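Local coordinates for protein fructose transport system repressor FruR (Pseudomonas putida, PDB 3O74) that probably acts as a LacI-family dual transcriptional regulator, binding specific DNA sequences and responding to fructose 1-phosphate as its preferred effector, at residues 3-8 / 59-64; 207-212 / 223-228; 214-219 / 227-232. One frame throughout, in Å; residues are numbered along the deposited sequence. Where two conformers were deposited one is given.

Interaction 1 (3-8 / 59-64)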
ATOM      1  N   ARG B   3      18.489   9.176  16.798  1.00 29.95           N
ATOM      2  CA  ARG B   3      18.692   9.010  15.363  1.00 31.48           C
ATOM      3  C   ARG B   3      17.598   8.153  14.744  1.00 35.78           C
ATOM      4  O   ARG B   3      17.849   7.323  13.869  1.00 32.27           O
ATOM      5  CB  ARG B   3      20.067   8.432  15.064  1.00 34.79           C
ATOM      6  CG  ARG B   3      21.181   9.306  15.590  1.00 36.68           C
ATOM      7  CD  ARG B   3      22.481   9.004  14.896  1.00 39.57           C
ATOM      8  NE  ARG B   3      23.553   9.846  15.407  1.00 42.15           N
ATOM      9  CZ  ARG B   3      24.819   9.459  15.483  1.00 39.81           C
ATOM     10  NH1 ARG B   3      25.154   8.241  15.085  1.00 35.33           N
ATOM     11  NH2 ARG B   3      25.743  10.281  15.958  1.00 43.70           N
ATOM     12  N   THR B   4      16.379   8.361  15.223  1.00 36.44           N
ATOM     13  CA  THR B   4      15.207   7.747  14.631  1.00 27.06           C
ATOM     14  C   THR B   4      14.183   8.839  14.373  1.00 28.73           C
ATOM     15  O   THR B   4      14.089   9.812  15.127  1.00 33.49           O
ATOM     16  CB  THR B   4      14.598   6.669  15.544  1.00 32.56           C
ATOM     17  OG1 THR B   4      14.090   7.280  16.736  1.00 43.24           O
ATOM     18  CG2 THR B   4      15.647   5.640  15.926  1.00 32.49           C
ATOM     19  N   LEU B   5      13.431   8.681  13.293  1.00 24.46           N
ATOM     20  CA  LEU B   5      12.372   9.610  12.953  1.00 25.39           C
ATOM     21  C   LEU B   5      11.055   8.841  12.989  1.00 25.44           C
ATOM     22  O   LEU B   5      11.016   7.660  12.649  1.00 27.87           O
ATOM     23  CB  LEU B   5      12.606  10.174  11.554  1.00 23.49           C
ATOM     24  CG  LEU B   5      14.023  10.669  11.256  1.00 29.72           C
ATOM     25  CD1 LEU B   5      14.207  10.948   9.766  1.00 27.22           C
ATOM     26  CD2 LEU B   5      14.342  11.903  12.087  1.00 25.78           C
ATOM     27  N   GLY B   6       9.983   9.501  13.412  1.00 21.50           N
ATOM     28  CA  GLY B   6       8.674   8.871  13.411  1.00 22.64           C
ATOM     29  C   GLY B   6       7.806   9.391  12.280  1.00 21.79           C
ATOM     30  O   GLY B   6       7.953  10.539  11.862  1.00 20.59           O
ATOM     31  N   PHE B   7       6.901   8.549  11.784  1.00 16.16           N
ATOM     32  CA  PHE B   7       5.934   8.968  10.786  1.00 17.58           C
ATOM     33  C   PHE B   7       4.547   8.446  11.156  1.00 17.59           C
ATOM     34  O   PHE B   7       4.309   7.239  11.166  1.00 20.73           O
ATOM     35  CB  PHE B   7       6.342   8.475   9.391  1.00 19.57           C
ATOM     36  CG  PHE B   7       5.478   9.011   8.269  1.00 21.84           C
ATOM     37  CD1 PHE B   7       4.647  10.107   8.464  1.00 19.84           C
ATOM     38  CD2 PHE B   7       5.516   8.423   7.012  1.00 19.38           C
ATOM     39  CE1 PHE B   7       3.855  10.599   7.425  1.00 21.21           C
ATOM     40  CE2 PHE B   7       4.735   8.909   5.975  1.00 23.17           C
ATOM     41  CZ  PHE B   7       3.904  10.001   6.180  1.00 24.89           C
ATOM     42  N   ILE B   8       3.645   9.361  11.487  1.00 18.02           N
ATOM     43  CA  ILE B   8       2.257   9.011  11.743  1.00 18.81           C
ATOM     44  C   ILE B   8       1.453   9.263  10.480  1.00 20.52           C
ATOM     45  O   ILE B   8       1.346  10.405  10.025  1.00 20.60           O
ATOM     46  CB  ILE B   8       1.660   9.872  12.867  1.00 20.22           C
ATOM     47  CG1 ILE B   8       2.360   9.586  14.193  1.00 19.90           C
ATOM     48  CG2 ILE B   8       0.164   9.623  12.988  1.00 20.55           C
ATOM     49  CD1 ILE B   8       1.877  10.465  15.331  1.00 21.11           C
ATOM     50  N   CYS B  59      11.956  10.144  19.438  1.00 37.96           N
ATOM     51  CA  CYS B  59      12.368  10.307  18.052  0.62 34.06           C
ATOM     52  C   CYS B  59      12.900  11.723  17.838  1.00 30.80           C
ATOM     53  O   CYS B  59      12.430  12.667  18.466  1.00 35.83           O
ATOM     54  CB  CYS B  59      11.209  10.016  17.096  0.62 30.93           C
ATOM     55  SG  CYS B  59      10.642   8.298  17.116  0.62 51.47           S
ATOM     56  N   ASP B  60      13.884  11.865  16.956  1.00 28.73           N
ATOM     57  CA  ASP B  60      14.523  13.158  16.723  1.00 29.92           C
ATOM     58  C   ASP B  60      13.607  14.140  15.998  1.00 31.03           C
ATOM     59  O   ASP B  60      13.728  15.355  16.155  1.00 26.45           O
ATOM     60  CB  ASP B  60      15.828  12.975  15.949  1.00 31.99           C
ATOM     61  CG  ASP B  60      16.875  12.220  16.744  1.00 38.50           C
ATOM     62  OD1 ASP B  60      16.647  11.981  17.950  1.00 36.17           O
ATOM     63  OD2 ASP B  60      17.925  11.870  16.164  1.00 41.42           O
ATOM     64  N   ALA B  61      12.690  13.607  15.200  1.00 30.42           N
ATOM     65  CA  ALA B  61      11.686  14.429  14.539  1.00 24.89           C
ATOM     66  C   ALA B  61      10.475  13.576  14.210  1.00 26.06           C
ATOM     67  O   ALA B  61      10.575  12.353  14.121  1.00 23.85           O
ATOM     68  CB  ALA B  61      12.250  15.071  13.278  1.00 20.65           C
ATOM     69  N   LEU B  62       9.332  14.224  14.031  1.00 19.74           N
ATOM     70  CA  LEU B  62       8.094  13.507  13.755  1.00 17.73           C
ATOM     71  C   LEU B  62       7.440  14.033  12.485  1.00 24.80           C
ATOM     72  O   LEU B  62       7.123  15.226  12.378  1.00 19.44           O
ATOM     73  CB  LEU B  62       7.134  13.636  14.940  1.00 19.69           C
ATOM     74  CG  LEU B  62       5.749  12.994  14.859  1.00 20.68           C
ATOM     75  CD1 LEU B  62       5.852  11.481  14.635  1.00 21.34           C
ATOM     76  CD2 LEU B  62       4.968  13.300  16.126  1.00 24.53           C
ATOM     77  N   PHE B  63       7.270  13.141  11.513  1.00 16.87           N
ATOM     78  CA  PHE B  63       6.478  13.441  10.332  1.00 19.02           C
ATOM     79  C   PHE B  63       5.048  13.042  10.638  1.00 20.29           C
ATOM     80  O   PHE B  63       4.808  12.021  11.290  1.00 16.71           O
ATOM     81  CB  PHE B  63       6.976  12.650   9.122  1.00 19.37           C
ATOM     82  CG  PHE B  63       8.406  12.924   8.761  1.00 21.58           C
ATOM     83  CD1 PHE B  63       8.769  14.128   8.178  1.00 23.86           C
ATOM     84  CD2 PHE B  63       9.390  11.971   8.996  1.00 24.66           C
ATOM     85  CE1 PHE B  63      10.096  14.381   7.841  1.00 24.10           C
ATOM     86  CE2 PHE B  63      10.704  12.215   8.659  1.00 26.25           C
ATOM     87  CZ  PHE B  63      11.061  13.420   8.085  1.00 27.12           C
ATOM     88  N   VAL B  64       4.086  13.822  10.163  1.00 18.26           N
ATOM     89  CA  VAL B  64       2.699  13.491  10.458  1.00 21.44           C
ATOM     90  C   VAL B  64       1.702  13.973   9.407  1.00 21.73           C
ATOM     91  O   VAL B  64       1.760  15.111   8.950  1.00 16.07           O
ATOM     92  CB  VAL B  64       2.284  14.006  11.871  1.00 30.56           C
ATOM     93  CG1 VAL B  64       2.457  15.517  11.976  1.00 27.04           C
ATOM     94  CG2 VAL B  64       0.854  13.604  12.200  1.00 32.39           C
TER
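L5 and F63 meet on one face of a parallel strand pair, 4-8 against 61-64, whose axes run 20° apart. CB of L5 starts near A61 O and lies 4.0 Å from F63 CE2. A chi1 of -47° sets CG beside the backbone N, and from there the two methyls go to different partners. CD1 reaches the edge of the F63 ring, 3.9 Å from CE2, while CD2 settles over A61, 4.0 Å from its CB. Next along this face, F7 crosses F63 at about a right angle, its CD1 3.5 Å from F63 CB; helices 15-30 and 234-250 cover this side. The other face carries I8, which lies alongside V64 and touches L62 CD1 through CG1, against helix 44-56. Main-chain bonds fix the register: F63 N donates to G6 O over 2.7 Å, with G6 N to A61 O before it and I8 N to F63 O after it. Before the strands pair regularly, D60 N bonds T4 O, and D60 OD1 takes T2 N. Strand 34-39 flanks 4-9 on its other edge, giving the 2-1-3 strand order at the start of a Rossmann-like sheet, as in periplasmic-binding-protein domains of the LacI family.

Interaction 2 (207-212 / 223-228)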
ATOM      1  N   ARG B 207     -22.619   2.853 -17.492  1.00 73.33           N
ATOM      2  CA  ARG B 207     -21.349   3.008 -16.781  1.00 71.37           C
ATOM      3  C   ARG B 207     -20.372   3.914 -17.530  1.00 71.01           C
ATOM      4  O   ARG B 207     -19.159   3.766 -17.397  1.00 71.52           O
ATOM      5  CB  ARG B 207     -20.698   1.638 -16.557  1.00 69.98           C
ATOM      6  CG  ARG B 207     -21.058   0.983 -15.233  1.00 70.63           C
ATOM      7  CD  ARG B 207     -21.508  -0.465 -15.403  1.00 70.58           C
ATOM      8  NE  ARG B 207     -20.424  -1.369 -15.782  1.00 68.28           N
ATOM      9  CZ  ARG B 207     -20.434  -2.678 -15.553  1.00 67.51           C
ATOM     10  NH1 ARG B 207     -21.465  -3.237 -14.934  1.00 68.36           N
ATOM     11  NH2 ARG B 207     -19.411  -3.433 -15.935  1.00 64.87           N
ATOM     12  N   GLN B 208     -20.901   4.858 -18.303  1.00 73.98           N
ATOM     13  CA  GLN B 208     -20.078   5.636 -19.229  1.00 74.92           C
ATOM     14  C   GLN B 208     -19.974   7.135 -18.915  1.00 71.99           C
ATOM     15  O   GLN B 208     -20.225   7.977 -19.782  1.00 75.14           O
ATOM     16  CB  GLN B 208     -20.578   5.425 -20.662  1.00 79.12           C
ATOM     17  CG  GLN B 208     -22.095   5.426 -20.787  1.00 83.69           C
ATOM     18  CD  GLN B 208     -22.592   4.533 -21.911  1.00 86.57           C
ATOM     19  OE1 GLN B 208     -23.364   4.963 -22.767  1.00 87.83           O
ATOM     20  NE2 GLN B 208     -22.148   3.281 -21.912  1.00 85.94           N
ATOM     21  N   LEU B 209     -19.594   7.463 -17.682  1.00 63.45           N
ATOM     22  CA  LEU B 209     -19.364   8.856 -17.295  1.00 55.28           C
ATOM     23  C   LEU B 209     -17.929   9.325 -17.538  1.00 46.85           C
ATOM     24  O   LEU B 209     -17.023   8.516 -17.743  1.00 46.81           O
ATOM     25  CB  LEU B 209     -19.746   9.096 -15.828  1.00 56.61           C
ATOM     26  CG  LEU B 209     -19.577   7.993 -14.777  1.00 55.21           C
ATOM     27  CD1 LEU B 209     -18.326   7.162 -14.993  1.00 53.30           C
ATOM     28  CD2 LEU B 209     -19.593   8.594 -13.376  1.00 55.07           C
ATOM     29  N   GLN B 210     -17.740  10.642 -17.521  1.00 45.25           N
ATOM     30  CA  GLN B 210     -16.408  11.241 -17.522  1.00 41.89           C
ATOM     31  C   GLN B 210     -15.850  11.191 -16.104  1.00 36.34           C
ATOM     32  O   GLN B 210     -16.453  11.746 -15.185  1.00 36.63           O
ATOM     33  CB  GLN B 210     -16.481  12.697 -17.981  1.00 43.83           C
ATOM     34  CG  GLN B 210     -17.002  12.887 -19.393  1.00 55.52           C
ATOM     35  CD  GLN B 210     -15.896  12.868 -20.426  1.00 60.35           C
ATOM     36  OE1 GLN B 210     -15.640  11.846 -21.060  1.00 63.17           O
ATOM     37  NE2 GLN B 210     -15.234  14.005 -20.603  1.00 61.67           N
ATOM     38  N   LEU B 211     -14.699  10.544 -15.926  1.00 32.36           N
ATOM     39  CA  LEU B 211     -14.136  10.344 -14.591  1.00 32.12           C
ATOM     40  C   LEU B 211     -12.799  11.035 -14.371  1.00 33.51           C
ATOM     41  O   LEU B 211     -11.920  11.010 -15.232  1.00 35.25           O
ATOM     42  CB  LEU B 211     -13.968   8.853 -14.291  1.00 31.87           C
ATOM     43  CG  LEU B 211     -15.207   8.033 -13.955  1.00 40.94           C
ATOM     44  CD1 LEU B 211     -14.802   6.597 -13.681  1.00 41.77           C
ATOM     45  CD2 LEU B 211     -15.927   8.626 -12.756  1.00 47.22           C
ATOM     46  N   GLY B 212     -12.647  11.625 -13.191  1.00 27.91           N
ATOM     47  CA  GLY B 212     -11.394  12.226 -12.785  1.00 25.97           C
ATOM     48  C   GLY B 212     -11.173  12.002 -11.301  1.00 30.38           C
ATOM     49  O   GLY B 212     -12.124  12.030 -10.516  1.00 29.03           O
ATOM     50  N   LEU B 223      -8.343  -0.043 -18.025  1.00 42.07           N
ATOM     51  CA  LEU B 223      -9.780   0.205 -17.960  1.00 42.50           C
ATOM     52  C   LEU B 223     -10.309   0.686 -19.302  1.00 43.56           C
ATOM     53  O   LEU B 223      -9.715   1.566 -19.924  1.00 50.03           O
ATOM     54  CB  LEU B 223     -10.108   1.257 -16.898  1.00 45.37           C
ATOM     55  CG  LEU B 223     -10.391   0.804 -15.470  1.00 47.28           C
ATOM     56  CD1 LEU B 223     -11.061   1.938 -14.715  1.00 48.56           C
ATOM     57  CD2 LEU B 223     -11.272  -0.430 -15.467  1.00 45.25           C
ATOM     58  N   PRO B 224     -11.433   0.110 -19.752  1.00 47.21           N
ATOM     59  CA  PRO B 224     -12.125   0.615 -20.941  1.00 48.40           C
ATOM     60  C   PRO B 224     -12.632   2.025 -20.668  1.00 46.75           C
ATOM     61  O   PRO B 224     -12.623   2.885 -21.548  1.00 47.24           O
ATOM     62  CB  PRO B 224     -13.307  -0.346 -21.094  1.00 49.74           C
ATOM     63  CG  PRO B 224     -12.910  -1.571 -20.348  1.00 48.14           C
ATOM     64  CD  PRO B 224     -12.085  -1.089 -19.202  1.00 44.52           C
ATOM     65  N   LEU B 225     -13.075   2.245 -19.435  1.00 45.56           N
ATOM     66  CA  LEU B 225     -13.488   3.559 -18.974  1.00 44.71           C
ATOM     67  C   LEU B 225     -12.261   4.382 -18.605  1.00 47.49           C
ATOM     68  O   LEU B 225     -11.592   4.090 -17.614  1.00 45.54           O
ATOM     69  CB  LEU B 225     -14.408   3.415 -17.764  1.00 48.16           C
ATOM     70  CG  LEU B 225     -14.903   4.699 -17.102  1.00 52.20           C
ATOM     71  CD1 LEU B 225     -15.423   5.669 -18.148  1.00 56.98           C
ATOM     72  CD2 LEU B 225     -15.977   4.380 -16.075  1.00 52.21           C
ATOM     73  N   PRO B 226     -11.956   5.411 -19.408  1.00 44.33           N
ATOM     74  CA  PRO B 226     -10.768   6.237 -19.172  1.00 43.54           C
ATOM     75  C   PRO B 226     -10.939   7.148 -17.960  1.00 43.73           C
ATOM     76  O   PRO B 226     -11.993   7.759 -17.788  1.00 40.01           O
ATOM     77  CB  PRO B 226     -10.666   7.072 -20.451  1.00 45.01           C
ATOM     78  CG  PRO B 226     -12.063   7.149 -20.964  1.00 44.00           C
ATOM     79  CD  PRO B 226     -12.708   5.843 -20.599  1.00 44.52           C
ATOM     80  N   VAL B 227      -9.902   7.236 -17.134  1.00 38.03           N
ATOM     81  CA  VAL B 227      -9.948   8.070 -15.940  1.00 35.35           C
ATOM     82  C   VAL B 227      -8.756   9.028 -15.891  1.00 32.65           C
ATOM     83  O   VAL B 227      -7.604   8.598 -15.916  1.00 33.90           O
ATOM     84  CB  VAL B 227      -9.944   7.199 -14.663  1.00 29.22           C
ATOM     85  CG1 VAL B 227      -9.943   8.072 -13.417  1.00 29.77           C
ATOM     86  CG2 VAL B 227     -11.135   6.253 -14.654  1.00 29.03           C
ATOM     87  N   ASN B 228      -9.032  10.326 -15.825  1.00 30.15           N
ATOM     88  CA  ASN B 228      -7.977  11.312 -15.620  1.00 35.82           C
ATOM     89  C   ASN B 228      -7.546  11.335 -14.158  1.00 34.67           C
ATOM     90  O   ASN B 228      -8.382  11.307 -13.258  1.00 35.45           O
ATOM     91  CB  ASN B 228      -8.440  12.698 -16.055  1.00 34.85           C
ATOM     92  CG  ASN B 228      -8.465  12.857 -17.563  1.00 38.84           C
ATOM     93  OD1 ASN B 228      -8.079  11.953 -18.304  1.00 35.65           O
ATOM     94  ND2 ASN B 228      -8.912  14.012 -18.022  1.00 35.03           N
TER
HETATM   95  O   HOH W   1     -14.358   8.700 -18.460  1.00 43.11           O
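L225 and L211 form the dense part of this contact, at the opening of two neighbouring parallel strands, 210-214 and 227-231, in the sheet of the LacI-type sugar-binding fold. The evidence for tight packing is the approach of L211 CD1 to L225 CD2, 3.5 Å, shorter than usual for two methyls. The bond from CA to CB of L225 already points toward 207-212, and CG, anti to the backbone N (chi1 178°), sets where the two methyls go. CD2 also meets R207 O and L209 CD1, the latter at 3.8 Å, while CD1 sits 3.3 Å from L209 O. V227 continues the cluster, placing CG2 by L211 CD1, and F196 of helix 189-201 adds to the packing around L211.

The looser side lies where the backbones have not yet closed into a sheet. A water spans the separation there, giving its hydrogens to L209 O and P226 O (2.6 Å from the latter) and accepting L211 N, so three main-chain polar groups are served without direct strand pairing. Farther out, R207 turns its guanidinium away to R202 O. Regular pairing begins at G212 and N228: N228 N donates to L211 O over 3.0 Å, and G212 CA approaches N228 O at 3.2 Å.

Interaction 3 (214-219 / 227-232)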
ATOM      1  N   PHE B 214      -8.091  12.166  -7.781  1.00 32.75           N
ATOM      2  CA  PHE B 214      -6.778  12.393  -7.200  1.00 29.38           C
ATOM      3  C   PHE B 214      -6.121  11.044  -6.974  1.00 30.53           C
ATOM      4  O   PHE B 214      -6.799  10.050  -6.714  1.00 24.68           O
ATOM      5  CB  PHE B 214      -6.892  13.157  -5.885  1.00 25.56           C
ATOM      6  CG  PHE B 214      -7.066  14.635  -6.059  1.00 31.33           C
ATOM      7  CD1 PHE B 214      -8.236  15.153  -6.588  1.00 35.87           C
ATOM      8  CD2 PHE B 214      -6.058  15.510  -5.684  1.00 29.41           C
ATOM      9  CE1 PHE B 214      -8.395  16.521  -6.747  1.00 37.53           C
ATOM     10  CE2 PHE B 214      -6.210  16.870  -5.838  1.00 35.24           C
ATOM     11  CZ  PHE B 214      -7.379  17.379  -6.370  1.00 37.79           C
ATOM     12  N   GLY B 215      -4.799  11.010  -7.064  1.00 29.12           N
ATOM     13  CA  GLY B 215      -4.088   9.751  -6.993  1.00 29.25           C
ATOM     14  C   GLY B 215      -4.201   9.037  -8.324  1.00 38.20           C
ATOM     15  O   GLY B 215      -4.869   9.509  -9.243  1.00 41.39           O
ATOM     16  N   ASP B 216      -3.546   7.892  -8.432  1.00 40.39           N
ATOM     17  CA  ASP B 216      -3.521   7.168  -9.686  1.00 39.80           C
ATOM     18  C   ASP B 216      -3.290   5.698  -9.402  1.00 45.09           C
ATOM     19  O   ASP B 216      -2.953   5.314  -8.281  1.00 52.33           O
ATOM     20  CB  ASP B 216      -2.417   7.713 -10.592  1.00 42.79           C
ATOM     21  CG  ASP B 216      -2.536   7.218 -12.022  1.00 48.16           C
ATOM     22  OD1 ASP B 216      -3.552   6.567 -12.350  1.00 41.83           O
ATOM     23  OD2 ASP B 216      -1.612   7.484 -12.819  1.00 50.67           O
ATOM     24  N   ASN B 217      -3.476   4.876 -10.422  1.00 37.33           N
ATOM     25  CA  ASN B 217      -3.336   3.446 -10.267  1.00 34.47           C
ATOM     26  C   ASN B 217      -3.023   2.821 -11.613  1.00 32.16           C
ATOM     27  O   ASN B 217      -3.651   3.145 -12.621  1.00 29.16           O
ATOM     28  CB  ASN B 217      -4.616   2.858  -9.681  1.00 40.88           C
ATOM     29  CG  ASN B 217      -4.399   1.505  -9.048  1.00 42.59           C
ATOM     30  OD1 ASN B 217      -4.333   0.488  -9.738  1.00 43.10           O
ATOM     31  ND2 ASN B 217      -4.281   1.484  -7.725  1.00 47.78           N
ATOM     32  N   GLN B 218      -2.043   1.929 -11.617  1.00 29.43           N
ATOM     33  CA  GLN B 218      -1.549   1.315 -12.839  1.00 32.64           C
ATOM     34  C   GLN B 218      -2.667   0.707 -13.680  1.00 33.00           C
ATOM     35  O   GLN B 218      -2.686   0.853 -14.902  1.00 36.12           O
ATOM     36  CB  GLN B 218      -0.527   0.236 -12.487  1.00 37.58           C
ATOM     37  CG  GLN B 218      -0.111  -0.625 -13.654  1.00 39.93           C
ATOM     38  CD  GLN B 218       0.736  -1.805 -13.224  1.00 35.55           C
ATOM     39  OE1 GLN B 218       0.669  -2.249 -12.079  1.00 35.01           O
ATOM     40  NE2 GLN B 218       1.536  -2.320 -14.144  1.00 35.22           N
ATOM     41  N   LEU B 219      -3.599   0.026 -13.024  1.00 37.10           N
ATOM     42  CA  LEU B 219      -4.620  -0.722 -13.748  1.00 44.95           C
ATOM     43  C   LEU B 219      -5.628   0.187 -14.458  1.00 44.65           C
ATOM     44  O   LEU B 219      -6.416  -0.275 -15.282  1.00 46.07           O
ATOM     45  CB  LEU B 219      -5.307  -1.748 -12.834  1.00 46.41           C
ATOM     46  CG  LEU B 219      -4.369  -2.725 -12.119  1.00 44.11           C
ATOM     47  CD1 LEU B 219      -5.137  -3.913 -11.557  1.00 40.94           C
ATOM     48  CD2 LEU B 219      -3.278  -3.206 -13.060  1.00 49.25           C
ATOM     49  N   VAL B 227      -9.902   7.236 -17.134  1.00 38.03           N
ATOM     50  CA  VAL B 227      -9.948   8.070 -15.940  1.00 35.35           C
ATOM     51  C   VAL B 227      -8.756   9.028 -15.891  1.00 32.65           C
ATOM     52  O   VAL B 227      -7.604   8.598 -15.916  1.00 33.90           O
ATOM     53  CB  VAL B 227      -9.944   7.199 -14.663  1.00 29.22           C
ATOM     54  CG1 VAL B 227      -9.943   8.072 -13.417  1.00 29.77           C
ATOM     55  CG2 VAL B 227     -11.135   6.253 -14.654  1.00 29.03           C
ATOM     56  N   ASN B 228      -9.032  10.326 -15.825  1.00 30.15           N
ATOM     57  CA  ASN B 228      -7.977  11.312 -15.620  1.00 35.82           C
ATOM     58  C   ASN B 228      -7.546  11.335 -14.158  1.00 34.67           C
ATOM     59  O   ASN B 228      -8.382  11.307 -13.258  1.00 35.45           O
ATOM     60  CB  ASN B 228      -8.440  12.698 -16.055  1.00 34.85           C
ATOM     61  CG  ASN B 228      -8.465  12.857 -17.563  1.00 38.84           C
ATOM     62  OD1 ASN B 228      -8.079  11.953 -18.304  1.00 35.65           O
ATOM     63  ND2 ASN B 228      -8.912  14.012 -18.022  1.00 35.03           N
ATOM     64  N   ALA B 229      -6.240  11.391 -13.923  1.00 32.37           N
ATOM     65  CA  ALA B 229      -5.712  11.294 -12.567  1.00 31.78           C
ATOM     66  C   ALA B 229      -4.639  12.337 -12.263  1.00 35.17           C
ATOM     67  O   ALA B 229      -3.785  12.625 -13.097  1.00 37.62           O
ATOM     68  CB  ALA B 229      -5.179   9.892 -12.310  1.00 28.90           C
HETATM   69  N   MSE B 230      -4.694  12.894 -11.056  1.00 33.18           N
HETATM   70  CA  MSE B 230      -3.688  13.838 -10.580  1.00 28.70           C
HETATM   71  C   MSE B 230      -2.841  13.172  -9.499  1.00 30.30           C
HETATM   72  O   MSE B 230      -3.269  13.074  -8.353  1.00 26.66           O
HETATM   73  CB  MSE B 230      -4.365  15.079 -10.001  1.00 29.34           C
HETATM   74  CG  MSE B 230      -4.879  16.065 -11.035  1.00 36.64           C
HETATM   75 SE   MSE B 230      -3.429  17.100 -11.814  0.41 27.35          SE
HETATM   76  CE  MSE B 230      -4.496  18.366 -12.831  1.00 52.86           C
ATOM     77  N   ALA B 231      -1.643  12.719  -9.864  1.00 33.21           N
ATOM     78  CA  ALA B 231      -0.785  11.972  -8.944  1.00 29.88           C
ATOM     79  C   ALA B 231       0.226  12.853  -8.202  1.00 28.34           C
ATOM     80  O   ALA B 231       0.730  13.829  -8.750  1.00 30.49           O
ATOM     81  CB  ALA B 231      -0.071  10.851  -9.685  1.00 32.18           C
ATOM     82  N   GLN B 232       0.523  12.492  -6.957  1.00 31.25           N
ATOM     83  CA  GLN B 232       1.542  13.181  -6.174  1.00 29.72           C
ATOM     84  C   GLN B 232       2.928  12.867  -6.708  1.00 30.52           C
ATOM     85  O   GLN B 232       3.176  11.764  -7.190  1.00 31.01           O
ATOM     86  CB  GLN B 232       1.492  12.739  -4.709  1.00 33.36           C
ATOM     87  CG  GLN B 232       0.191  13.018  -3.976  1.00 41.56           C
ATOM     88  CD  GLN B 232       0.276  12.643  -2.502  1.00 45.17           C
ATOM     89  OE1 GLN B 232       1.310  12.832  -1.861  1.00 49.34           O
ATOM     90  NE2 GLN B 232      -0.814  12.112  -1.961  1.00 45.89           N
TER
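G215 and M230 make the last backbone link of a parallel strand pair, where strand 210-214 ends beside 227-231 and its chain turns off into a loop; the sheet is that of the LacI-type periplasmic-binding-protein fold. The evidence is one bond, G215 N to M230 O at 2.9 Å, beside the bridge pairing F214 with M230. The donor stands above the carbonyl plane, 49° out of it, and so is not on a lone pair. The same carbonyl oxygen also accepts a hydrogen bond from R263 NH1 of the adjoining strand 257-266, and helix 104-116 packs on the side chains of F214 and M230 (the latter present as selenomethionine), which share one face.

G215 has a positive phi (78°), which by itself favours glycine; next to it D216 lies against A229 and A231. The D216 CB methylene packs on both methyls, 3.9 Å from A229 CB and 4.0 Å from A231 CB, whereas D216 OD1 approaches A229 alone, 3.7 Å from its CB. A229 CB also comes within 3.1 Å of G215 O, a buried carbonyl oxygen with no polar partner in the model. The loop then reaches the dimer interface, where Q218 NE2 bonds Q193 O of the second subunit.

D216 OD1 forms a salt bridge with R268 NH2, which would offset its charge. That same oxygen also accepts a hydrogen bond from N217 N, 2.6 Å away and above the carboxylate plane.

In the fold
From the N terminus, interaction 1 closes first: strand 4-9 leaves, the chain passes through helix 15-30, strand 34-39 and helix 44-56, and then strand 61-64 comes back to pair with the start. Interactions 2 and 3 follow much later, in series with it. They overlap in sequence, sharing V227 and N228, but interaction 3 starts and ends later than interaction 2, so the two succeed one another along the same strand pair and neither nests. Interaction 2 joins strand 210-214 to 227-231 where that pair opens; interaction 3 ties its far end and the loop after 210-214. Interactions 1 and 2 lie on opposite sides of the chain's centre, their centres 39 Å apart, yet all three reach one sheet.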